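Local coordinates for protein cystathionine beta-lyases/cystathionine gamma-synthases (PDB 5X5H) that probably catalyses the pyridoxal-phosphate-dependent condensation of O-succinyl-L-homoserine with L-cysteine to give L,L-cystathionine and succinate, as part of methionine biosynthesis, at residues Ile32-Thr37 and Pro239-Ala244; Ala73-Ala78 and Asn220-Asp225; Ile92-Gly97 and Thr144-Val149; Lys325-Ala330 and Ala377-Ala382. One frame throughout, in Å; residues are numbered along the deposited sequence.

Contact 1 (Ile32-Thr37 and Pro239-Ala244)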
loop_
_atom_site.group_PDB
_atom_site.type_symbol
_atom_site.label_atom_id
_atom_site.label_comp_id
_atom_site.label_asym_id
_atom_site.label_seq_id
_atom_site.Cartn_x
_atom_site.Cartn_y
_atom_site.Cartn_z
ATOM N N ILE A 32 6.542 0.104 -7.716
ATOM C CA ILE A 32 5.300 -0.624 -7.589
ATOM C C ILE A 32 4.446 -0.247 -8.782
ATOM O O ILE A 32 3.926 0.925 -8.805
ATOM C CB ILE A 32 4.645 -0.429 -6.226
ATOM C CG1 ILE A 32 5.605 -0.905 -5.154
ATOM C CG2 ILE A 32 3.360 -1.236 -6.185
ATOM C CD1 ILE A 32 5.130 -0.474 -3.764
ATOM N N TYR A 33 4.340 -1.095 -9.805
ATOM C CA TYR A 33 3.584 -0.732 -10.988
ATOM C C TYR A 33 2.124 -1.133 -10.847
ATOM O O TYR A 33 1.643 -2.105 -11.393
ATOM C CB TYR A 33 4.216 -1.439 -12.212
ATOM C CG TYR A 33 5.549 -0.848 -12.639
ATOM C CD1 TYR A 33 5.547 0.280 -13.420
ATOM C CD2 TYR A 33 6.774 -1.293 -12.194
ATOM C CE1 TYR A 33 6.714 0.854 -13.800
ATOM C CE2 TYR A 33 7.971 -0.704 -12.567
ATOM C CZ TYR A 33 7.914 0.380 -13.357
ATOM O OH TYR A 33 9.103 1.034 -13.716
ATOM N N ALA A 34 1.418 -0.330 -10.066
ATOM C CA ALA A 34 -0.022 -0.504 -9.865
ATOM C C ALA A 34 -0.885 0.023 -10.976
ATOM O O ALA A 34 -1.465 1.110 -10.931
ATOM C CB ALA A 34 -0.450 0.081 -8.478
ATOM N N SER A 35 -0.797 -0.765 -12.043
ATOM C CA SER A 35 -1.415 -0.509 -13.316
ATOM C C SER A 35 -1.871 -1.800 -13.840
ATOM O O SER A 35 -1.068 -2.791 -13.817
ATOM C CB SER A 35 -0.499 0.119 -14.346
ATOM O OG SER A 35 -0.121 1.446 -14.052
ATOM N N THR A 36 -3.065 -1.914 -14.392
ATOM C CA THR A 36 -3.513 -3.184 -15.005
ATOM C C THR A 36 -3.036 -3.282 -16.433
ATOM O O THR A 36 -3.061 -4.397 -16.992
ATOM C CB THR A 36 -5.028 -3.255 -15.007
ATOM O OG1 THR A 36 -5.516 -2.096 -15.676
ATOM C CG2 THR A 36 -5.567 -3.263 -13.613
ATOM N N THR A 37 -2.701 -2.157 -17.067
ATOM C CA THR A 37 -2.380 -2.138 -18.503
ATOM C C THR A 37 -1.277 -1.163 -18.754
ATOM O O THR A 37 -0.902 -0.288 -17.923
ATOM C CB THR A 37 -3.688 -1.890 -19.233
ATOM O OG1 THR A 37 -3.420 -2.061 -20.639
ATOM C CG2 THR A 37 -4.252 -0.477 -19.067
ATOM N N PRO A 239 -0.404 -12.745 -8.171
ATOM C CA PRO A 239 -0.289 -11.899 -6.978
ATOM C C PRO A 239 -0.579 -10.447 -7.321
ATOM O O PRO A 239 -0.404 -9.995 -8.460
ATOM C CB PRO A 239 1.176 -12.043 -6.584
ATOM C CG PRO A 239 1.825 -12.551 -7.742
ATOM C CD PRO A 239 0.879 -13.077 -8.730
ATOM N N SER A 240 -1.030 -9.695 -6.342
ATOM C CA SER A 240 -1.032 -8.236 -6.399
ATOM C C SER A 240 0.375 -7.675 -6.525
ATOM O O SER A 240 1.375 -8.229 -5.984
ATOM C CB SER A 240 -1.533 -7.745 -5.009
ATOM O OG SER A 240 -1.425 -6.375 -4.840
ATOM N N VAL A 241 0.550 -6.542 -7.170
ATOM C CA VAL A 241 1.841 -5.889 -7.244
ATOM C C VAL A 241 2.273 -5.434 -5.863
ATOM O O VAL A 241 3.457 -5.408 -5.531
ATOM C CB VAL A 241 1.974 -4.737 -8.253
ATOM C CG1 VAL A 241 1.757 -5.239 -9.655
ATOM C CG2 VAL A 241 1.017 -3.611 -7.883
ATOM N N PHE A 242 1.344 -5.027 -5.006
ATOM C CA PHE A 242 1.711 -4.591 -3.657
ATOM C C PHE A 242 2.244 -5.808 -2.929
ATOM O O PHE A 242 3.237 -5.716 -2.191
ATOM C CB PHE A 242 0.463 -3.998 -2.904
ATOM C CG PHE A 242 -0.022 -2.755 -3.473
ATOM C CD1 PHE A 242 0.560 -1.529 -3.097
ATOM C CD2 PHE A 242 -1.017 -2.763 -4.457
ATOM C CE1 PHE A 242 0.180 -0.317 -3.697
ATOM C CE2 PHE A 242 -1.398 -1.529 -5.022
ATOM C CZ PHE A 242 -0.813 -0.380 -4.632
ATOM N N ASP A 243 1.587 -6.951 -3.047
ATOM C CA ASP A 243 2.041 -8.162 -2.340
ATOM C C ASP A 243 3.382 -8.588 -2.893
ATOM O O ASP A 243 4.265 -9.003 -2.136
ATOM C CB ASP A 243 1.024 -9.259 -2.501
ATOM C CG ASP A 243 -0.187 -9.049 -1.548
ATOM O OD1 ASP A 243 -0.261 -8.042 -0.789
ATOM O OD2 ASP A 243 -1.022 -9.968 -1.581
ATOM N N ALA A 244 3.610 -8.563 -4.214
ATOM C CA ALA A 244 4.908 -8.992 -4.767
ATOM C C ALA A 244 6.009 -8.048 -4.285
ATOM O O ALA A 244 7.141 -8.517 -4.002
ATOM C CB ALA A 244 4.889 -8.942 -6.257
#
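With CG1 of Ile32 beside the backbone N (chi1 -59°), its CG2 methyl stands anti to that N, and Val241 has its own CG2 lodged between backbone N and carbonyl carbon. The two branches meet, Ile32 CG2 to Val241 CG2, at 3.7 Å. The same isoleucine methyl lies over one face of the Phe242 ring, shifted toward the rim, with Phe242 CE1 4.1 Å away from Ile32 CG2. Ala34 CB comes at that ring obliquely and sits 3.9 Å from Phe242 CZ. Val241 presses on the backbone too: its CG2 is 3.8 Å from Ala34 CA, and its CG1 is 3.6 Å from Tyr33 O. Two consecutive inverse gamma turns, centred on Tyr33 and Ala34, shape the stretch that receives these methyls, and each is closed by a weak backbone bond. On the other side, Ser240 is the N-cap of helix 241-251; its OG takes a weak bond from Phe242 N (3.1 Å) and lies in plane at the edge of the Phe242 ring. The contact is buried where subunits of this trans-sulfuration enzyme meet. Ile32 and Phe242 also pack against Phe242 and Ile32, respectively, of the third subunit, while the Tyr33 ring makes an edge-to-face stack with Tyr25 of that subunit. Within the chain, Tyr33 O accepts from Asn57 ND2, and the Val241 side chain rests on the same asparagine.

Contact 2 (Ala73-Ala78 and Asn220-Asp225)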
loop_
_atom_site.group_PDB
_atom_site.type_symbol
_atom_site.label_atom_id
_atom_site.label_comp_id
_atom_site.label_asym_id
_atom_site.label_seq_id
_atom_site.Cartn_x
_atom_site.Cartn_y
_atom_site.Cartn_z
ATOM N N ALA A 73 17.865 -21.574 -10.153
ATOM C CA ALA A 73 16.921 -21.771 -11.205
ATOM C C ALA A 73 16.994 -20.679 -12.280
ATOM O O ALA A 73 17.122 -19.487 -11.873
ATOM C CB ALA A 73 15.483 -21.850 -10.647
ATOM N N LYS A 74 16.832 -21.005 -13.530
ATOM C CA LYS A 74 16.707 -19.968 -14.565
ATOM C C LYS A 74 15.330 -19.322 -14.548
ATOM O O LYS A 74 15.183 -18.130 -14.850
ATOM C CB LYS A 74 16.894 -20.594 -15.956
ATOM C CG LYS A 74 18.300 -21.138 -16.189
ATOM C CD LYS A 74 18.388 -21.933 -17.511
ATOM C CE LYS A 74 19.551 -22.911 -17.463
ATOM N NZ LYS A 74 19.931 -23.265 -18.852
ATOM N N TYR A 75 14.321 -20.042 -14.066
ATOM C CA TYR A 75 12.896 -19.583 -14.257
ATOM C C TYR A 75 12.136 -19.642 -12.948
ATOM O O TYR A 75 12.268 -20.590 -12.135
ATOM C CB TYR A 75 12.235 -20.479 -15.243
ATOM C CG TYR A 75 12.964 -20.682 -16.558
ATOM C CD1 TYR A 75 13.056 -19.606 -17.441
ATOM C CD2 TYR A 75 13.569 -21.838 -16.874
ATOM C CE1 TYR A 75 13.737 -19.711 -18.642
ATOM C CE2 TYR A 75 14.257 -21.953 -18.104
ATOM C CZ TYR A 75 14.380 -20.900 -18.879
ATOM O OH TYR A 75 15.110 -20.998 -20.078
ATOM N N GLY A 76 11.227 -18.700 -12.791
ATOM C CA GLY A 76 10.353 -18.576 -11.682
ATOM C C GLY A 76 9.052 -17.928 -12.042
ATOM O O GLY A 76 9.015 -16.992 -12.826
ATOM N N ARG A 77 7.922 -18.366 -11.449
ATOM C CA ARG A 77 6.646 -17.727 -11.654
ATOM C C ARG A 77 5.862 -17.688 -10.366
ATOM O O ARG A 77 5.861 -18.706 -9.619
ATOM C CB ARG A 77 5.800 -18.375 -12.724
ATOM C CG ARG A 77 6.468 -18.484 -14.144
ATOM C CD ARG A 77 6.505 -17.138 -14.840
ATOM N NE ARG A 77 7.287 -17.261 -16.078
ATOM C CZ ARG A 77 7.604 -16.275 -16.894
ATOM N NH1 ARG A 77 7.149 -15.082 -16.669
ATOM N NH2 ARG A 77 8.369 -16.516 -17.942
ATOM N N ALA A 78 5.232 -16.546 -10.064
ATOM C CA ALA A 78 4.525 -16.278 -8.832
ATOM C C ALA A 78 3.064 -16.346 -8.988
ATOM O O ALA A 78 2.434 -16.107 -10.011
ATOM C CB ALA A 78 4.912 -14.939 -8.275
ATOM N N ASN A 220 14.372 -25.244 -13.914
ATOM C CA ASN A 220 15.302 -25.039 -15.025
ATOM C C ASN A 220 14.787 -25.481 -16.334
ATOM O O ASN A 220 15.515 -25.327 -17.379
ATOM C CB ASN A 220 16.681 -25.644 -14.738
ATOM C CG ASN A 220 17.434 -24.930 -13.646
ATOM O OD1 ASN A 220 17.896 -25.545 -12.627
ATOM N ND2 ASN A 220 17.648 -23.701 -13.867
ATOM N N ASP A 221 13.560 -25.993 -16.398
ATOM C CA ASP A 221 12.930 -26.461 -17.663
ATOM C C ASP A 221 12.189 -25.385 -18.373
ATOM O O ASP A 221 11.160 -24.912 -17.914
ATOM C CB ASP A 221 12.083 -27.661 -17.369
ATOM C CG ASP A 221 11.337 -28.243 -18.584
ATOM O OD1 ASP A 221 11.320 -27.700 -19.657
ATOM O OD2 ASP A 221 10.791 -29.325 -18.416
ATOM N N GLN A 222 12.718 -24.889 -19.491
ATOM C CA GLN A 222 12.077 -23.795 -20.179
ATOM C C GLN A 222 10.654 -24.118 -20.612
ATOM O O GLN A 222 9.829 -23.222 -20.632
ATOM C CB GLN A 222 12.925 -23.434 -21.438
ATOM C CG GLN A 222 12.543 -22.151 -22.168
ATOM C CD GLN A 222 13.519 -21.941 -23.334
ATOM O OE1 GLN A 222 13.544 -22.738 -24.299
ATOM N NE2 GLN A 222 14.356 -20.920 -23.219
ATOM N N GLU A 223 10.350 -25.329 -21.009
ATOM C CA GLU A 223 8.976 -25.760 -21.351
ATOM C C GLU A 223 8.039 -25.621 -20.173
ATOM O O GLU A 223 6.923 -25.193 -20.335
ATOM C CB GLU A 223 8.854 -27.151 -22.017
ATOM C CG GLU A 223 9.398 -26.961 -23.426
ATOM C CD GLU A 223 9.268 -28.112 -24.351
ATOM O OE1 GLU A 223 8.679 -29.170 -23.996
ATOM O OE2 GLU A 223 9.788 -27.877 -25.451
ATOM N N MET A 224 8.510 -26.053 -19.003
ATOM C CA MET A 224 7.775 -25.838 -17.799
ATOM C C MET A 224 7.561 -24.375 -17.500
ATOM O O MET A 224 6.443 -23.953 -17.185
ATOM C CB MET A 224 8.396 -26.568 -16.651
ATOM C CG MET A 224 7.708 -26.241 -15.352
ATOM S SD MET A 224 7.922 -27.505 -14.090
ATOM C CE MET A 224 6.725 -28.703 -14.772
ATOM N N ASP A 225 8.523 -23.518 -17.718
ATOM C CA ASP A 225 8.369 -22.068 -17.540
ATOM C C ASP A 225 7.319 -21.523 -18.484
ATOM O O ASP A 225 6.411 -20.776 -18.104
ATOM C CB ASP A 225 9.647 -21.304 -17.732
ATOM C CG ASP A 225 9.422 -19.812 -17.544
ATOM O OD1 ASP A 225 9.161 -19.448 -16.380
ATOM O OD2 ASP A 225 9.503 -19.032 -18.514
HETATM O O HOH W 1 10.730 -17.186 -15.419
#
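Arg77 and Asp225 form a side-on salt bridge, with one guanidinium nitrogen for each carboxylate oxygen. Arg77 NH2 reaches the syn lone pair of Asp225 OD2 at 2.8 Å, almost straight (173°) and in the guanidinium plane. The partner bond, Arg77 NE to Asp225 OD1 at 2.9 Å, is more bent (146°), and its oxygen is tilted from that plane. A bend at chi2 (-74°) turns the arginine chain toward the helix. Tyr75 fills the neighbouring position: Asp225 CB comes at the ring obliquely, 3.6 Å from Tyr75 CG, while Asn220 O lies 3.7 Å from Tyr75 CE2 at the ring edge. At the phenol end Gln222 NE2 gives a weak bond to Tyr75 OH, 3.2 Å long.

Water 1 accepts from Gly76 N at 3.1 Å and bonds to Asp225 OD1 at 2.9 Å, joining strand to helix beside the salt bridge. Farther out, Asp221 is the N-cap of helix 222-235, its OD1 taking weak bonds from Glu223 N and Met224 N. Strand 75-79, an outermost strand of the chain's seven-stranded sheet, pairs antiparallel with 215-219, the strand that leads into this helix. Glu64 adds a long, weak ion pair to Arg77 NH1. With Asp225 buried, in the first turn of its helix and gripped by two arginine nitrogens and a water, its carboxylate is probably kept ionised.

Contact 3 (Ile92-Gly97 and Thr144-Val149)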
loop_
_atom_site.group_PDB
_atom_site.type_symbol
_atom_site.label_atom_id
_atom_site.label_comp_id
_atom_site.label_asym_id
_atom_site.label_seq_id
_atom_site.Cartn_x
_atom_site.Cartn_y
_atom_site.Cartn_z
ATOM N N ILE A 92 -0.577 -28.624 -14.875
ATOM C CA ILE A 92 0.413 -28.722 -15.955
ATOM C C ILE A 92 0.897 -30.185 -16.092
ATOM O O ILE A 92 0.968 -30.751 -17.172
ATOM C CB ILE A 92 1.585 -27.805 -15.700
ATOM C CG1 ILE A 92 1.099 -26.366 -15.882
ATOM C CG2 ILE A 92 2.761 -28.094 -16.630
ATOM C CD1 ILE A 92 2.064 -25.368 -15.337
ATOM N N ILE A 93 1.216 -30.811 -14.962
ATOM C CA ILE A 93 1.903 -32.099 -14.967
ATOM C C ILE A 93 0.896 -33.218 -15.162
ATOM O O ILE A 93 1.303 -34.250 -15.778
ATOM C CB ILE A 93 2.703 -32.247 -13.689
ATOM C CG1 ILE A 93 3.865 -31.271 -13.698
ATOM C CG2 ILE A 93 3.323 -33.687 -13.569
ATOM C CD1 ILE A 93 4.681 -31.181 -12.461
ATOM N N LEU A 94 -0.297 -33.108 -14.676
ATOM C CA LEU A 94 -1.272 -34.218 -14.644
ATOM C C LEU A 94 -2.400 -33.901 -15.635
ATOM O O LEU A 94 -2.744 -32.712 -15.934
ATOM C CB LEU A 94 -1.905 -34.275 -13.286
ATOM C CG LEU A 94 -0.941 -34.521 -12.119
ATOM C CD1 LEU A 94 -1.564 -34.280 -10.805
ATOM C CD2 LEU A 94 -0.312 -35.913 -12.116
ATOM N N LYS A 95 -3.030 -34.977 -16.090
ATOM C CA LYS A 95 -4.310 -35.026 -16.785
ATOM C C LYS A 95 -5.136 -36.188 -16.320
ATOM O O LYS A 95 -4.572 -37.046 -15.597
ATOM C CB LYS A 95 -4.017 -35.154 -18.339
ATOM C CG LYS A 95 -3.269 -33.986 -18.943
ATOM C CD LYS A 95 -4.079 -32.675 -18.853
ATOM C CE LYS A 95 -3.227 -31.445 -19.262
ATOM N NZ LYS A 95 -2.049 -31.229 -18.385
ATOM N N PRO A 96 -6.422 -36.261 -16.667
ATOM C CA PRO A 96 -7.197 -37.493 -16.322
ATOM C C PRO A 96 -6.454 -38.767 -16.743
ATOM O O PRO A 96 -5.789 -38.820 -17.769
ATOM C CB PRO A 96 -8.476 -37.320 -17.108
ATOM C CG PRO A 96 -8.608 -35.758 -17.213
ATOM C CD PRO A 96 -7.256 -35.357 -17.526
ATOM N N GLY A 97 -6.492 -39.697 -15.780
ATOM C CA GLY A 97 -5.801 -40.955 -15.995
ATOM C C GLY A 97 -4.392 -41.041 -15.457
ATOM O O GLY A 97 -3.735 -42.106 -15.543
ATOM N N THR A 144 2.370 -42.920 -13.598
ATOM C CA THR A 144 2.845 -41.936 -12.553
ATOM C C THR A 144 3.481 -40.829 -13.302
ATOM O O THR A 144 4.482 -41.012 -13.949
ATOM C CB THR A 144 3.809 -42.569 -11.606
ATOM O OG1 THR A 144 3.115 -43.675 -10.944
ATOM C CG2 THR A 144 4.208 -41.518 -10.477
ATOM N N LYS A 145 2.959 -39.589 -13.093
ATOM C CA LYS A 145 3.571 -38.370 -13.667
ATOM C C LYS A 145 4.203 -37.459 -12.661
ATOM O O LYS A 145 5.005 -36.610 -13.005
ATOM C CB LYS A 145 2.478 -37.602 -14.440
ATOM C CG LYS A 145 1.847 -38.366 -15.566
ATOM C CD LYS A 145 2.874 -38.677 -16.643
ATOM C CE LYS A 145 2.153 -38.994 -17.938
ATOM N NZ LYS A 145 1.630 -40.285 -17.737
ATOM N N LEU A 146 3.975 -37.714 -11.370
ATOM C CA LEU A 146 4.394 -36.767 -10.317
ATOM C C LEU A 146 4.714 -37.531 -9.058
ATOM O O LEU A 146 3.866 -38.312 -8.571
ATOM C CB LEU A 146 3.233 -35.795 -10.093
ATOM C CG LEU A 146 3.508 -34.671 -9.088
ATOM C CD1 LEU A 146 4.734 -33.846 -9.362
ATOM C CD2 LEU A 146 2.219 -33.806 -9.061
ATOM N N ILE A 147 5.846 -37.234 -8.503
ATOM C CA ILE A 147 6.187 -37.606 -7.089
ATOM C C ILE A 147 6.288 -36.262 -6.326
ATOM O O ILE A 147 7.107 -35.398 -6.727
ATOM C CB ILE A 147 7.499 -38.368 -7.020
ATOM C CG1 ILE A 147 7.439 -39.613 -7.963
ATOM C CG2 ILE A 147 7.843 -38.786 -5.570
ATOM C CD1 ILE A 147 8.758 -40.329 -8.035
ATOM N N TRP A 148 5.463 -36.095 -5.318
ATOM C CA TRP A 148 5.359 -34.868 -4.541
ATOM C C TRP A 148 6.032 -35.051 -3.195
ATOM O O TRP A 148 5.575 -35.920 -2.403
ATOM C CB TRP A 148 3.899 -34.500 -4.353
ATOM C CG TRP A 148 3.766 -33.128 -3.751
ATOM C CD1 TRP A 148 3.657 -32.790 -2.438
ATOM C CD2 TRP A 148 3.740 -31.920 -4.511
ATOM N NE1 TRP A 148 3.522 -31.412 -2.325
ATOM C CE2 TRP A 148 3.625 -30.879 -3.586
ATOM C CE3 TRP A 148 3.763 -31.638 -5.890
ATOM C CZ2 TRP A 148 3.494 -29.544 -4.006
ATOM C CZ3 TRP A 148 3.666 -30.267 -6.311
ATOM C CH2 TRP A 148 3.511 -29.271 -5.343
ATOM N N VAL A 149 7.102 -34.330 -2.951
ATOM C CA VAL A 149 7.872 -34.494 -1.732
ATOM C C VAL A 149 7.838 -33.181 -0.935
ATOM O O VAL A 149 8.147 -32.118 -1.543
ATOM C CB VAL A 149 9.312 -34.922 -2.050
ATOM C CG1 VAL A 149 10.249 -34.744 -0.861
ATOM C CG2 VAL A 149 9.289 -36.424 -2.528
#
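Leu94, whose CD2 methyl rests on Lys145, gives up its carbonyl O to the next side chain along: Lys95 NZ bonds to Leu94 O at 2.9 Å, from well above the carbonyl plane. Lys95 is folded back by bends at chi2 (-63°) and chi4 (-62°), and its NZ also reaches Arg91 O, binding carbonyls where helix 82-93 ends. This is the large domain of a fold type I pyridoxal-phosphate enzyme, with helices packed on a seven-stranded sheet; here the end of helix 82-93 settles on the start of strand 144-150.

Ile93 and Leu94 come down on Leu146 like two prongs, each crossing it at about a right angle. Leu146 CB is 4.1 Å from Ile93 CG2 and likewise 4.1 Å from Leu94 CD2. Farther out along the leucine, its CD1 meets Ile93 CD1 at 4.1 Å, and its CD2 meets Leu94 CD1 at 4.2 Å. Lys145 runs past Leu94 in the opposite direction, with Leu94 CD2 4.0 Å from Lys145 CB, and its amine goes on to a salt bridge with Asp98, which also accepts from Lys95 N. Nearby, Phe90 of the same helix makes an edge-to-face stack with Trp148, and Val177 of the adjacent strand supports both Ile93 and Leu146. Lys95 and Pro96 pack on Trp121 and Ala120 of the second subunit. The tightest approach to the strand backbone is that of a methyl: Ile93 CG2 stands 3.4 Å from Lys145 O.

Contact 4 (Lys325-Ala330 and Ala377-Ala382)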
loop_
_atom_site.group_PDB
_atom_site.type_symbol
_atom_site.label_atom_id
_atom_site.label_comp_id
_atom_site.label_asym_id
_atom_site.label_seq_id
_atom_site.Cartn_x
_atom_site.Cartn_y
_atom_site.Cartn_z
ATOM N N LYS A 325 2.795 -17.091 26.617
ATOM C CA LYS A 325 2.457 -15.705 26.631
ATOM C C LYS A 325 3.235 -14.854 25.644
ATOM O O LYS A 325 2.919 -13.672 25.528
ATOM C CB LYS A 325 2.715 -15.161 28.013
ATOM C CG LYS A 325 1.834 -15.806 29.079
ATOM C CD LYS A 325 2.038 -15.159 30.424
ATOM C CE LYS A 325 1.763 -13.646 30.455
ATOM N NZ LYS A 325 0.357 -13.255 30.069
ATOM N N LEU A 326 4.280 -15.395 25.041
ATOM C CA LEU A 326 5.026 -14.678 23.977
ATOM C C LEU A 326 4.772 -15.344 22.673
ATOM O O LEU A 326 4.434 -14.681 21.683
ATOM C CB LEU A 326 6.505 -14.686 24.360
ATOM C CG LEU A 326 7.443 -14.078 23.352
ATOM C CD1 LEU A 326 7.065 -12.651 23.044
ATOM C CD2 LEU A 326 8.839 -14.101 23.981
ATOM N N ILE A 327 4.895 -16.669 22.616
ATOM C CA ILE A 327 4.543 -17.459 21.474
ATOM C C ILE A 327 3.048 -17.444 21.307
ATOM O O ILE A 327 2.323 -17.770 22.283
ATOM C CB ILE A 327 5.059 -18.896 21.573
ATOM C CG1 ILE A 327 6.582 -18.911 21.878
ATOM C CG2 ILE A 327 4.850 -19.734 20.331
ATOM C CD1 ILE A 327 7.126 -20.283 22.209
ATOM N N CYS A 328 2.560 -17.069 20.135
ATOM C CA CYS A 328 1.134 -16.910 19.954
ATOM C C CYS A 328 0.499 -18.102 19.306
ATOM O O CYS A 328 0.905 -18.636 18.316
ATOM C CB CYS A 328 0.952 -15.681 19.048
ATOM S SG CYS A 328 -0.794 -15.136 18.850
ATOM N N LEU A 329 -0.689 -18.448 19.856
ATOM C CA LEU A 329 -1.603 -19.485 19.286
ATOM C C LEU A 329 -2.285 -18.973 18.022
ATOM O O LEU A 329 -3.182 -18.137 18.100
ATOM C CB LEU A 329 -2.614 -19.896 20.334
ATOM C CG LEU A 329 -3.431 -21.070 19.831
ATOM C CD1 LEU A 329 -2.766 -22.367 19.547
ATOM C CD2 LEU A 329 -4.530 -21.369 20.900
ATOM N N ALA A 330 -1.843 -19.510 16.919
ATOM C CA ALA A 330 -2.329 -19.097 15.604
ATOM C C ALA A 330 -1.868 -20.037 14.579
ATOM O O ALA A 330 -0.828 -20.742 14.751
ATOM C CB ALA A 330 -1.785 -17.662 15.280
ATOM N N ALA A 377 12.185 -18.725 28.464
ATOM C CA ALA A 377 11.390 -18.429 29.651
ATOM C C ALA A 377 9.942 -18.727 29.428
ATOM O O ALA A 377 9.169 -19.252 30.289
ATOM C CB ALA A 377 11.620 -17.020 30.132
ATOM N N ASP A 378 9.440 -18.399 28.227
ATOM C CA ASP A 378 8.031 -18.637 27.916
ATOM C C ASP A 378 7.715 -20.102 27.803
ATOM O O ASP A 378 6.665 -20.580 28.367
ATOM C CB ASP A 378 7.623 -17.915 26.612
ATOM C CG ASP A 378 6.155 -17.842 26.400
ATOM O OD1 ASP A 378 5.378 -17.616 27.382
ATOM O OD2 ASP A 378 5.696 -17.921 25.201
ATOM N N VAL A 379 8.552 -20.879 27.135
ATOM C CA VAL A 379 8.393 -22.328 27.064
ATOM C C VAL A 379 8.465 -22.934 28.457
ATOM O O VAL A 379 7.632 -23.806 28.744
ATOM C CB VAL A 379 9.423 -23.002 26.100
ATOM C CG1 VAL A 379 9.313 -24.515 26.121
ATOM C CG2 VAL A 379 9.226 -22.472 24.681
ATOM N N GLU A 380 9.438 -22.575 29.228
ATOM C CA GLU A 380 9.599 -23.124 30.627
ATOM C C GLU A 380 8.381 -22.831 31.447
ATOM O O GLU A 380 7.803 -23.840 32.058
ATOM C CB GLU A 380 10.875 -22.630 31.268
ATOM C CG GLU A 380 11.128 -23.172 32.668
ATOM C CD GLU A 380 12.434 -22.632 33.288
ATOM O OE1 GLU A 380 12.836 -21.474 32.973
ATOM O OE2 GLU A 380 12.978 -23.302 34.165
ATOM N N GLN A 381 7.858 -21.631 31.524
ATOM C CA GLN A 381 6.673 -21.324 32.307
ATOM C C GLN A 381 5.444 -22.053 31.806
ATOM O O GLN A 381 4.602 -22.570 32.592
ATOM C CB GLN A 381 6.477 -19.824 32.520
ATOM C CG GLN A 381 6.024 -19.085 31.225
ATOM C CD GLN A 381 4.586 -19.169 30.950
ATOM O OE1 GLN A 381 3.771 -19.320 31.887
ATOM N NE2 GLN A 381 4.170 -19.070 29.666
ATOM N N ALA A 382 5.343 -22.255 30.492
ATOM C CA ALA A 382 4.201 -22.951 29.961
ATOM C C ALA A 382 4.247 -24.417 30.329
ATOM O O ALA A 382 3.200 -25.004 30.718
ATOM C CB ALA A 382 4.141 -22.808 28.444
#
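Asp378 receives three successive backbone N-H groups on its carboxylate. Lys325 N gives the shortest bond, 2.7 Å to Asp378 OD1, nearly straight (173°) and on the syn lone pair. The other oxygen serves two donors from the same face of the carboxylate: Leu326 N at 2.9 Å from Asp378 OD2, well above the plane, and Ile327 N at 3.0 Å from Asp378 OD2, almost in line with the C-O bond. The carboxylate reaches across because its CG stands anti to the backbone N of Asp378 (chi1 -166°). One turn on, Gln381 NE2 adds a fourth donor, 3.0 Å from Asp378 OD1 and above the carboxylate plane. That amide also bonds to Ser323 O, so it spans the helix and the end of helix 313-323. With four N-H groups holding it, the buried carboxylate is well compensated and probably charged, which should also hold it against rotation.

Carbon packs in round the polar centre. Leu326 CB sits 3.4 Å from Asp378 OD2. Ile327 slants across the aspartate, and its CD1 touches Val379 CG2 at 3.9 Å. The Lys325 side chain crosses that of Gln381 at about a right angle near the surface, with Lys325 CG 4.1 Å from Gln381 NE2.

Residues 325-327 thus tie the loop after helix 313-323 to helix 372-384 just before the chain enters strand 328-329, an outermost strand of the chain's five-stranded sheet. Beyond them, Val379 packs on Phe271 and Leu272 of helix 254-273, while Leu329 makes backbone bonds with the second subunit.

From the N terminus, residues 32-37 open contact 1, which closes only at 239-244, so its loop holds all seven strands of the large sheet. Within it, contact 2 runs from edge strand 75-79 to helix 222-235, and contact 3, from the end of helix 82-93 to strand 144-150, is nested inside contact 2. None cross. The three are physically continuous: Pro239 CD touches Ala78 O at 3.6 Å, and Met224 CE meets Ile93 CD1 at 4.0 Å. Contact 4 follows in series, closing a shorter loop that holds strands 339-341 and 362-366 of the five-stranded sheet; its centre is about 41 Å from those of contacts 2 and 3. Contacts 1, 3 and 4 also touch the second subunit.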